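Putative uncharacterized protein (Chaetomium thermophilum, PDB 4XRI) probably binds a small GTPase and, as a flexible HEAT-repeat transport receptor of the importin-beta family, takes part in importing cargo proteins into the nucleus. Local coordinates at residues 722-733 and 773-783; 813-824 and 857-868. The protein carries 2 engineered substitutions. All blocks are in the same frame, centred on the assembly; numbering follows the deposited sequence.

Contact 1 (722-733 and 773-783); sequences ASAIGGHFETYL and GIIGAMKTSNK
Lys783 NZ is gripped by two acceptors of 722-733, tying the C-terminal end of helix 754-780 to the turn that connects helices 711-725 and 730-743 of the HEAT-repeat solenoid. It forms a salt bridge with Glu730, NZ to OE1 2.7 Å, the oxygen being met nearly head-on. Its second bond, NZ to Gly727 O at 2.7 Å, arrives tilted 33° from the carbonyl plane. Both charged chains run extended beyond CG and cross at about a right angle. A methionine in place of Lys783 would probably leave Glu730 OE1 and Gly727 O without their shared donor and the carboxylate freer to turn.

Beside this bridge Ser781 CB comes within 3.6 Å of Gly727 CA, so close that a side chain on the glycine would press against it. Ser781 OG, equally near that carbon, donates to Ala777 O. Deeper in, Ala777 CB abuts Ala722 O at 3.2 Å. Met778, bent at its second and third torsions, brings CE to 3.6 Å from Gly726 O. Ile774 CG1 reaches Phe729 CE2 at 3.5 Å, while the Phe729 ring is sandwiched within its own segment between Ala722 CB and Tyr732 CB. Val736 and Leu740 of helix 730-743 pack on Ile774, and Val786 adjoins Glu730, Leu733 and Met778.

A Schellman motif ends helix 754-780 and probably sets the course of Lys783: Asn782, at positive phi, is its C-prime residue, with Lys783 N bonded to Met778 O and Asn782 N to Lys779 O. At the other end of the interface a water bonded to Ser723 OG donates to Gly773 O, 2.8 Å from the water oxygen.

Contact 2 (813-824 and 857-868); sequences RASMGVIGDLAD and TIETARWAREQV
With CG anti to the backbone N (chi1 174°), Trp863 sends its indole across to Gly820, while Gln867, bent at its second torsion, folds its amide toward the same glycine. Both belong to a near-parallel helix pair of the HEAT-repeat solenoid, the segment axes 8.3 Å apart at closest approach and inclined by 29°. The indole is a knob in the hole made by Gly817, Gly820, Asp821 and Asp824. Gly820 CA makes a CH-pi contact 3.8 Å from the centroid of the Trp863 six-membered ring; a CB on this glycine would clash with CZ3. Gln867 CG lies over that same face. At the ring edge, near its plane, Asp821 OD1 is 3.3 Å from Trp863 CH2, and Asp824 OD1 also approaches. Gln867 NE2 donates to Gly820 O at 3.1 Å from above the carbonyl plane, and that oxygen also accepts from Asp824 N.

Apolar packing fills the flank: Met816 SD rests 3.9 Å from Ala861 CB, and Ile819 CG2 touches Val868 CG2. At the N-terminal end, Thr857 OG1, which also bonds Glu809 OE2, lies in the Arg813 guanidinium plane and accepts a hydrogen bond from Arg813 NH1 at 2.8 Å, with an N-H...O angle of 155°.

Contact 1 and contact 2 follow one another along the chain, their centres about 19 Å apart on the same side of the chain's centre. They share no helix, yet adjoin: Ile775 of contact 1 points away from 722-733 and packs on helix 809-825, its CD1 lying 3.6 Å from Leu822 CD2. Contact 2 is the more buried, running along two helices side by side, with glycines admitting an indole. Contact 1 is partly buried and joins helix ends and turns; its apolar interior passes outward to a salt bridge and a bridging water. In contact 1 the lysine bonds both a carboxylate and a carbonyl; in contact 2 the assigned bonds, one from a charged arginine, end on neutral oxygens.

Contact 1 (722-733 and 773-783)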
loop_
_atom_site.group_PDB
_atom_site.type_symbol
_atom_site.label_atom_id
_atom_site.label_comp_id
_atom_site.label_asym_id
_atom_site.label_seq_id
_atom_site.Cartn_x
_atom_site.Cartn_y
_atom_site.Cartn_z
ATOM N N ALA A 722 24.408 -23.321 2.884
ATOM C CA ALA A 722 25.414 -23.960 2.041
ATOM C C ALA A 722 26.782 -23.312 2.236
ATOM O O ALA A 722 27.799 -23.997 2.341
ATOM C CB ALA A 722 25.002 -23.896 0.575
ATOM N N SER A 723 26.795 -21.983 2.275
ATOM C CA SER A 723 28.026 -21.231 2.499
ATOM C C SER A 723 28.620 -21.531 3.869
ATOM O O SER A 723 29.839 -21.619 4.024
ATOM C CB SER A 723 27.772 -19.726 2.370
ATOM O OG SER A 723 27.627 -19.344 1.016
ATOM N N ALA A 724 27.750 -21.692 4.858
ATOM C CA ALA A 724 28.185 -21.896 6.231
ATOM C C ALA A 724 28.765 -23.287 6.469
ATOM O O ALA A 724 29.738 -23.438 7.209
ATOM C CB ALA A 724 27.025 -21.642 7.189
ATOM N N ILE A 725 28.173 -24.305 5.849
ATOM C CA ILE A 725 28.535 -25.682 6.167
ATOM C C ILE A 725 29.357 -26.377 5.081
ATOM O O ILE A 725 29.783 -27.516 5.263
ATOM C CB ILE A 725 27.280 -26.526 6.444
ATOM C CG1 ILE A 725 26.534 -26.842 5.146
ATOM C CG2 ILE A 725 26.364 -25.805 7.420
ATOM C CD1 ILE A 725 25.312 -27.712 5.355
ATOM N N GLY A 726 29.571 -25.691 3.961
ATOM C CA GLY A 726 30.412 -26.189 2.885
ATOM C C GLY A 726 30.117 -27.604 2.416
ATOM O O GLY A 726 29.023 -27.897 1.930
ATOM N N GLY A 727 31.102 -28.486 2.573
ATOM C CA GLY A 727 30.998 -29.866 2.131
ATOM C C GLY A 727 29.883 -30.651 2.795
ATOM O O GLY A 727 29.424 -31.661 2.262
ATOM N N HIS A 728 29.449 -30.192 3.965
ATOM C CA HIS A 728 28.329 -30.813 4.666
ATOM C C HIS A 728 27.059 -30.797 3.828
ATOM O O HIS A 728 26.215 -31.683 3.951
ATOM C CB HIS A 728 28.060 -30.109 5.996
ATOM C CG HIS A 728 29.007 -30.487 7.090
ATOM N ND1 HIS A 728 30.135 -29.754 7.387
ATOM C CD2 HIS A 728 28.982 -31.515 7.972
ATOM C CE1 HIS A 728 30.769 -30.318 8.401
ATOM N NE2 HIS A 728 30.089 -31.386 8.774
ATOM N N PHE A 729 26.934 -29.790 2.967
ATOM C CA PHE A 729 25.703 -29.575 2.214
ATOM C C PHE A 729 25.409 -30.692 1.212
ATOM O O PHE A 729 24.290 -30.793 0.709
ATOM C CB PHE A 729 25.744 -28.229 1.485
ATOM C CG PHE A 729 24.385 -27.719 1.094
ATOM C CD1 PHE A 729 23.612 -27.008 1.998
ATOM C CD2 PHE A 729 23.874 -27.966 -0.167
ATOM C CE1 PHE A 729 22.356 -26.550 1.649
ATOM C CE2 PHE A 729 22.621 -27.508 -0.524
ATOM C CZ PHE A 729 21.861 -26.798 0.383
ATOM N N GLU A 730 26.400 -31.535 0.927
ATOM C CA GLU A 730 26.189 -32.661 0.018
ATOM C C GLU A 730 25.056 -33.548 0.532
ATOM O O GLU A 730 24.331 -34.169 -0.246
ATOM C CB GLU A 730 27.471 -33.483 -0.154
ATOM C CG GLU A 730 27.323 -34.625 -1.146
ATOM C CD GLU A 730 28.599 -35.426 -1.331
ATOM O OE1 GLU A 730 29.571 -35.195 -0.580
ATOM O OE2 GLU A 730 28.627 -36.290 -2.234
ATOM N N THR A 731 24.901 -33.578 1.851
ATOM C CA THR A 731 23.817 -34.307 2.498
ATOM C C THR A 731 22.443 -33.825 2.022
ATOM O O THR A 731 21.491 -34.604 1.952
ATOM C CB THR A 731 23.915 -34.175 4.037
ATOM O OG1 THR A 731 25.122 -34.799 4.492
ATOM C CG2 THR A 731 22.726 -34.827 4.733
ATOM N N TYR A 732 22.349 -32.546 1.667
ATOM C CA TYR A 732 21.066 -31.956 1.288
ATOM C C TYR A 732 20.940 -31.669 -0.202
ATOM O O TYR A 732 19.892 -31.219 -0.663
ATOM C CB TYR A 732 20.835 -30.656 2.063
ATOM C CG TYR A 732 21.034 -30.807 3.548
ATOM C CD1 TYR A 732 20.082 -31.445 4.332
ATOM C CD2 TYR A 732 22.177 -30.320 4.168
ATOM C CE1 TYR A 732 20.262 -31.592 5.690
ATOM C CE2 TYR A 732 22.365 -30.464 5.529
ATOM C CZ TYR A 732 21.405 -31.102 6.281
ATOM O OH TYR A 732 21.592 -31.247 7.631
ATOM N N LEU A 733 22.001 -31.943 -0.954
ATOM C CA LEU A 733 22.066 -31.533 -2.353
ATOM C C LEU A 733 20.974 -32.156 -3.217
ATOM O O LEU A 733 20.343 -31.463 -4.011
ATOM C CB LEU A 733 23.432 -31.872 -2.951
ATOM C CG LEU A 733 23.596 -31.437 -4.409
ATOM C CD1 LEU A 733 23.325 -29.943 -4.554
ATOM C CD2 LEU A 733 24.980 -31.787 -4.932
ATOM N N GLY A 773 25.273 -20.094 -3.326
ATOM C CA GLY A 773 25.851 -20.631 -2.108
ATOM C C GLY A 773 26.265 -22.081 -2.272
ATOM O O GLY A 773 27.292 -22.509 -1.745
ATOM N N ILE A 774 25.461 -22.838 -3.012
ATOM C CA ILE A 774 25.728 -24.251 -3.247
ATOM C C ILE A 774 26.984 -24.458 -4.096
ATOM O O ILE A 774 27.837 -25.287 -3.764
ATOM C CB ILE A 774 24.528 -24.934 -3.932
ATOM C CG1 ILE A 774 23.357 -25.048 -2.953
ATOM C CG2 ILE A 774 24.920 -26.305 -4.444
ATOM C CD1 ILE A 774 22.059 -25.505 -3.596
ATOM N N ILE A 775 27.098 -23.698 -5.184
ATOM C CA ILE A 775 28.269 -23.775 -6.057
ATOM C C ILE A 775 29.546 -23.492 -5.272
ATOM O O ILE A 775 30.539 -24.205 -5.402
ATOM C CB ILE A 775 28.165 -22.789 -7.241
ATOM C CG1 ILE A 775 27.002 -23.175 -8.155
ATOM C CG2 ILE A 775 29.459 -22.769 -8.038
ATOM C CD1 ILE A 775 26.561 -22.054 -9.069
ATOM N N GLY A 776 29.499 -22.458 -4.441
ATOM C CA GLY A 776 30.617 -22.105 -3.588
ATOM C C GLY A 776 30.956 -23.193 -2.586
ATOM O O GLY A 776 32.127 -23.465 -2.324
ATOM N N ALA A 777 29.926 -23.818 -2.023
ATOM C CA ALA A 777 30.113 -24.880 -1.037
ATOM C C ALA A 777 30.776 -26.104 -1.662
ATOM O O ALA A 777 31.673 -26.707 -1.071
ATOM C CB ALA A 777 28.781 -25.267 -0.411
ATOM N N MET A 778 30.341 -26.458 -2.866
ATOM C CA MET A 778 30.860 -27.641 -3.545
ATOM C C MET A 778 32.246 -27.384 -4.131
ATOM O O MET A 778 33.065 -28.298 -4.232
ATOM C CB MET A 778 29.891 -28.098 -4.641
ATOM C CG MET A 778 28.506 -28.503 -4.132
ATOM S SD MET A 778 28.512 -29.925 -3.018
ATOM C CE MET A 778 28.499 -29.131 -1.411
ATOM N N LYS A 779 32.508 -26.137 -4.507
ATOM C CA LYS A 779 33.815 -25.771 -5.036
ATOM C C LYS A 779 34.886 -25.853 -3.952
ATOM O O LYS A 779 35.917 -26.501 -4.132
ATOM C CB LYS A 779 33.784 -24.363 -5.632
ATOM C CG LYS A 779 35.091 -23.947 -6.287
ATOM C CD LYS A 779 35.128 -22.449 -6.514
ATOM C CE LYS A 779 35.051 -21.704 -5.192
ATOM N NZ LYS A 779 34.874 -20.240 -5.384
ATOM N N THR A 780 34.627 -25.200 -2.822
ATOM C CA THR A 780 35.600 -25.115 -1.735
ATOM C C THR A 780 35.824 -26.451 -1.031
ATOM O O THR A 780 36.800 -26.618 -0.298
ATOM C CB THR A 780 35.174 -24.073 -0.683
ATOM O OG1 THR A 780 33.898 -24.432 -0.136
ATOM C CG2 THR A 780 35.081 -22.689 -1.310
ATOM N N SER A 781 34.920 -27.400 -1.253
ATOM C CA SER A 781 35.065 -28.731 -0.675
ATOM C C SER A 781 35.509 -29.730 -1.735
ATOM O O SER A 781 35.519 -30.938 -1.495
ATOM C CB SER A 781 33.753 -29.187 -0.030
ATOM O OG SER A 781 32.718 -29.296 -0.991
ATOM N N ASN A 782 35.873 -29.209 -2.904
ATOM C CA ASN A 782 36.315 -30.026 -4.028
ATOM C C ASN A 782 35.303 -31.107 -4.387
ATOM O O ASN A 782 35.659 -32.268 -4.590
ATOM C CB ASN A 782 37.672 -30.660 -3.721
ATOM C CG ASN A 782 38.757 -29.629 -3.504
ATOM O OD1 ASN A 782 39.434 -29.621 -2.474
ATOM N ND2 ASN A 782 38.922 -28.738 -4.474
ATOM N N LYS A 783 34.036 -30.714 -4.459
ATOM C CA LYS A 783 32.964 -31.633 -4.818
ATOM C C LYS A 783 32.214 -31.138 -6.045
ATOM O O LYS A 783 30.997 -31.227 -6.103
ATOM C CB LYS A 783 31.979 -31.804 -3.658
ATOM C CG LYS A 783 32.578 -32.350 -2.371
ATOM C CD LYS A 783 31.491 -32.565 -1.326
ATOM C CE LYS A 783 32.067 -33.098 -0.025
ATOM N NZ LYS A 783 31.015 -33.473 0.964
HETATM O O HOH W 1 29.201 -20.753 -0.798
#

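Contact 2 (813-824 and 857-868)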
loop_
_atom_site.group_PDB
_atom_site.type_symbol
_atom_site.label_atom_id
_atom_site.label_comp_id
_atom_site.label_asym_id
_atom_site.label_seq_id
_atom_site.Cartn_x
_atom_site.Cartn_y
_atom_site.Cartn_z
ATOM N N ARG A 813 21.780 -9.191 -10.686
ATOM C CA ARG A 813 23.037 -9.228 -9.946
ATOM C C ARG A 813 23.369 -10.656 -9.522
ATOM O O ARG A 813 24.472 -11.149 -9.768
ATOM C CB ARG A 813 22.974 -8.311 -8.722
ATOM C CG ARG A 813 24.258 -8.293 -7.903
ATOM C CD ARG A 813 24.284 -7.148 -6.903
ATOM N NE ARG A 813 23.249 -7.272 -5.879
ATOM C CZ ARG A 813 22.138 -6.544 -5.841
ATOM N NH1 ARG A 813 21.908 -5.629 -6.773
ATOM N NH2 ARG A 813 21.257 -6.729 -4.867
ATOM N N ALA A 814 22.399 -11.315 -8.893
ATOM C CA ALA A 814 22.556 -12.697 -8.447
ATOM C C ALA A 814 22.879 -13.631 -9.609
ATOM O O ALA A 814 23.654 -14.577 -9.463
ATOM C CB ALA A 814 21.298 -13.166 -7.734
ATOM N N SER A 815 22.277 -13.353 -10.762
ATOM C CA SER A 815 22.506 -14.146 -11.965
ATOM C C SER A 815 23.943 -14.002 -12.447
ATOM O O SER A 815 24.601 -14.994 -12.768
ATOM C CB SER A 815 21.537 -13.732 -13.073
ATOM O OG SER A 815 20.195 -13.936 -12.673
ATOM N N MET A 816 24.419 -12.760 -12.500
ATOM C CA MET A 816 25.809 -12.477 -12.840
ATOM C C MET A 816 26.739 -13.213 -11.886
ATOM O O MET A 816 27.737 -13.800 -12.305
ATOM C CB MET A 816 26.092 -10.970 -12.794
ATOM C CG MET A 816 25.306 -10.123 -13.787
ATOM S SD MET A 816 25.723 -10.417 -15.517
ATOM C CE MET A 816 24.437 -11.565 -16.003
ATOM N N GLY A 817 26.395 -13.176 -10.602
ATOM C CA GLY A 817 27.174 -13.845 -9.579
ATOM C C GLY A 817 27.305 -15.333 -9.826
ATOM O O GLY A 817 28.391 -15.893 -9.706
ATOM N N VAL A 818 26.196 -15.971 -10.187
ATOM C CA VAL A 818 26.184 -17.409 -10.430
ATOM C C VAL A 818 27.001 -17.776 -11.667
ATOM O O VAL A 818 27.721 -18.778 -11.669
ATOM C CB VAL A 818 24.737 -17.933 -10.576
ATOM C CG1 VAL A 818 24.704 -19.284 -11.279
ATOM C CG2 VAL A 818 24.089 -18.032 -9.204
ATOM N N ILE A 819 26.893 -16.960 -12.710
ATOM C CA ILE A 819 27.684 -17.155 -13.921
ATOM C C ILE A 819 29.175 -17.154 -13.593
ATOM O O ILE A 819 29.919 -18.036 -14.019
ATOM C CB ILE A 819 27.382 -16.071 -14.971
ATOM C CG1 ILE A 819 25.982 -16.275 -15.556
ATOM C CG2 ILE A 819 28.430 -16.092 -16.076
ATOM C CD1 ILE A 819 25.521 -15.121 -16.421
ATOM N N GLY A 820 29.597 -16.165 -12.812
ATOM C CA GLY A 820 30.975 -16.069 -12.371
ATOM C C GLY A 820 31.377 -17.240 -11.494
ATOM O O GLY A 820 32.446 -17.821 -11.677
ATOM N N ASP A 821 30.517 -17.584 -10.538
ATOM C CA ASP A 821 30.755 -18.719 -9.646
ATOM C C ASP A 821 30.958 -20.006 -10.432
ATOM O O ASP A 821 31.859 -20.790 -10.132
ATOM C CB ASP A 821 29.594 -18.895 -8.662
ATOM C CG ASP A 821 29.497 -17.760 -7.665
ATOM O OD1 ASP A 821 30.518 -17.079 -7.433
ATOM O OD2 ASP A 821 28.400 -17.556 -7.106
ATOM N N LEU A 822 30.118 -20.216 -11.441
ATOM C CA LEU A 822 30.199 -21.408 -12.278
ATOM C C LEU A 822 31.520 -21.476 -13.034
ATOM O O LEU A 822 32.103 -22.551 -13.184
ATOM C CB LEU A 822 29.032 -21.449 -13.265
ATOM C CG LEU A 822 27.698 -21.921 -12.686
ATOM C CD1 LEU A 822 26.580 -21.767 -13.703
ATOM C CD2 LEU A 822 27.815 -23.366 -12.227
ATOM N N ALA A 823 31.980 -20.323 -13.510
ATOM C CA ALA A 823 33.254 -20.222 -14.215
ATOM C C ALA A 823 34.400 -20.647 -13.308
ATOM O O ALA A 823 35.283 -21.408 -13.712
ATOM C CB ALA A 823 33.474 -18.807 -14.713
ATOM N N ASP A 824 34.373 -20.149 -12.077
ATOM C CA ASP A 824 35.367 -20.506 -11.074
ATOM C C ASP A 824 35.315 -21.992 -10.742
ATOM O O ASP A 824 36.350 -22.650 -10.642
ATOM C CB ASP A 824 35.158 -19.682 -9.801
ATOM C CG ASP A 824 36.153 -18.549 -9.672
ATOM O OD1 ASP A 824 35.720 -17.396 -9.465
ATOM O OD2 ASP A 824 37.368 -18.815 -9.766
ATOM N N THR A 857 26.048 -4.258 -8.664
ATOM C CA THR A 857 25.545 -5.038 -9.787
ATOM C C THR A 857 26.442 -4.930 -11.015
ATOM O O THR A 857 26.786 -5.939 -11.634
ATOM C CB THR A 857 24.123 -4.589 -10.170
ATOM O OG1 THR A 857 23.279 -4.623 -9.012
ATOM C CG2 THR A 857 23.546 -5.496 -11.245
ATOM N N ILE A 858 26.816 -3.704 -11.360
ATOM C CA ILE A 858 27.641 -3.453 -12.535
ATOM C C ILE A 858 29.029 -4.070 -12.369
ATOM O O ILE A 858 29.603 -4.597 -13.323
ATOM C CB ILE A 858 27.763 -1.943 -12.812
ATOM C CG1 ILE A 858 26.382 -1.348 -13.090
ATOM C CG2 ILE A 858 28.689 -1.680 -13.991
ATOM C CD1 ILE A 858 26.371 0.160 -13.189
ATOM N N GLU A 859 29.559 -4.020 -11.150
ATOM C CA GLU A 859 30.837 -4.657 -10.850
ATOM C C GLU A 859 30.726 -6.174 -10.956
ATOM O O GLU A 859 31.630 -6.840 -11.461
ATOM C CB GLU A 859 31.324 -4.264 -9.457
ATOM C CG GLU A 859 31.862 -2.851 -9.368
ATOM C CD GLU A 859 32.126 -2.423 -7.939
ATOM O OE1 GLU A 859 31.730 -3.164 -7.015
ATOM O OE2 GLU A 859 32.729 -1.348 -7.740
ATOM N N THR A 860 29.613 -6.714 -10.471
ATOM C CA THR A 860 29.359 -8.147 -10.549
ATOM C C THR A 860 29.230 -8.580 -12.004
ATOM O O THR A 860 29.674 -9.663 -12.388
ATOM C CB THR A 860 28.081 -8.541 -9.782
ATOM O OG1 THR A 860 28.135 -8.012 -8.452
ATOM C CG2 THR A 860 27.937 -10.054 -9.717
ATOM N N ALA A 861 28.620 -7.718 -12.812
ATOM C CA ALA A 861 28.458 -7.979 -14.235
ATOM C C ALA A 861 29.806 -7.944 -14.945
ATOM O O ALA A 861 30.053 -8.722 -15.868
ATOM C CB ALA A 861 27.504 -6.971 -14.855
ATOM N N ARG A 862 30.675 -7.036 -14.511
ATOM C CA ARG A 862 32.018 -6.947 -15.070
ATOM C C ARG A 862 32.829 -8.183 -14.711
ATOM O O ARG A 862 33.552 -8.725 -15.549
ATOM C CB ARG A 862 32.725 -5.683 -14.582
ATOM C CG ARG A 862 32.212 -4.423 -15.248
ATOM C CD ARG A 862 32.975 -3.191 -14.802
ATOM N NE ARG A 862 32.514 -2.006 -15.517
ATOM C CZ ARG A 862 32.499 -0.779 -15.006
ATOM N NH1 ARG A 862 32.055 0.234 -15.735
ATOM N NH2 ARG A 862 32.920 -0.569 -13.767
ATOM N N TRP A 863 32.704 -8.628 -13.465
ATOM C CA TRP A 863 33.362 -9.852 -13.027
ATOM C C TRP A 863 32.871 -11.036 -13.845
ATOM O O TRP A 863 33.657 -11.890 -14.248
ATOM C CB TRP A 863 33.118 -10.102 -11.538
ATOM C CG TRP A 863 33.648 -11.423 -11.066
ATOM C CD1 TRP A 863 34.943 -11.852 -11.121
ATOM C CD2 TRP A 863 32.901 -12.484 -10.462
ATOM N NE1 TRP A 863 35.048 -13.115 -10.593
ATOM C CE2 TRP A 863 33.804 -13.527 -10.178
ATOM C CE3 TRP A 863 31.552 -12.657 -10.130
ATOM C CZ2 TRP A 863 33.411 -14.722 -9.585
ATOM C CZ3 TRP A 863 31.160 -13.845 -9.538
ATOM C CH2 TRP A 863 32.086 -14.860 -9.270
ATOM N N ALA A 864 31.564 -11.072 -14.090
ATOM C CA ALA A 864 30.960 -12.129 -14.889
ATOM C C ALA A 864 31.549 -12.144 -16.294
ATOM O O ALA A 864 31.921 -13.197 -16.801
ATOM C CB ALA A 864 29.450 -11.961 -14.946
ATOM N N ARG A 865 31.638 -10.968 -16.911
ATOM C CA ARG A 865 32.211 -10.844 -18.248
ATOM C C ARG A 865 33.638 -11.375 -18.287
ATOM O O ARG A 865 33.995 -12.164 -19.163
ATOM C CB ARG A 865 32.193 -9.388 -18.714
ATOM C CG ARG A 865 33.009 -9.147 -19.975
ATOM C CD ARG A 865 33.020 -7.680 -20.366
ATOM N NE ARG A 865 33.399 -6.820 -19.251
ATOM C CZ ARG A 865 33.536 -5.500 -19.339
ATOM N NH1 ARG A 865 33.330 -4.887 -20.496
ATOM N NH2 ARG A 865 33.882 -4.798 -18.270
ATOM N N GLU A 866 34.444 -10.937 -17.324
ATOM C CA GLU A 866 35.835 -11.354 -17.237
ATOM C C GLU A 866 35.924 -12.860 -17.019
ATOM O O GLU A 866 36.718 -13.538 -17.667
ATOM C CB GLU A 866 36.554 -10.610 -16.111
ATOM C CG GLU A 866 38.014 -10.333 -16.411
ATOM C CD GLU A 866 38.183 -9.353 -17.553
ATOM O OE1 GLU A 866 37.394 -8.387 -17.623
ATOM O OE2 GLU A 866 39.094 -9.554 -18.384
ATOM N N GLN A 867 35.097 -13.381 -16.116
ATOM C CA GLN A 867 35.033 -14.822 -15.855
ATOM C C GLN A 867 34.692 -15.617 -17.108
ATOM O O GLN A 867 35.267 -16.671 -17.389
ATOM C CB GLN A 867 33.998 -15.110 -14.768
ATOM C CG GLN A 867 34.447 -14.729 -13.364
ATOM C CD GLN A 867 35.582 -15.599 -12.845
ATOM O OE1 GLN A 867 36.722 -15.491 -13.297
ATOM N NE2 GLN A 867 35.270 -16.468 -11.888
ATOM N N VAL A 868 33.725 -15.096 -17.853
ATOM C CA VAL A 868 33.364 -15.644 -19.162
ATOM C C VAL A 868 34.592 -15.634 -20.063
ATOM O O VAL A 868 35.100 -16.687 -20.355
ATOM C CB VAL A 868 32.209 -14.874 -19.802
ATOM C CG1 VAL A 868 31.931 -15.355 -21.212
ATOM C CG2 VAL A 868 30.964 -15.080 -18.981
#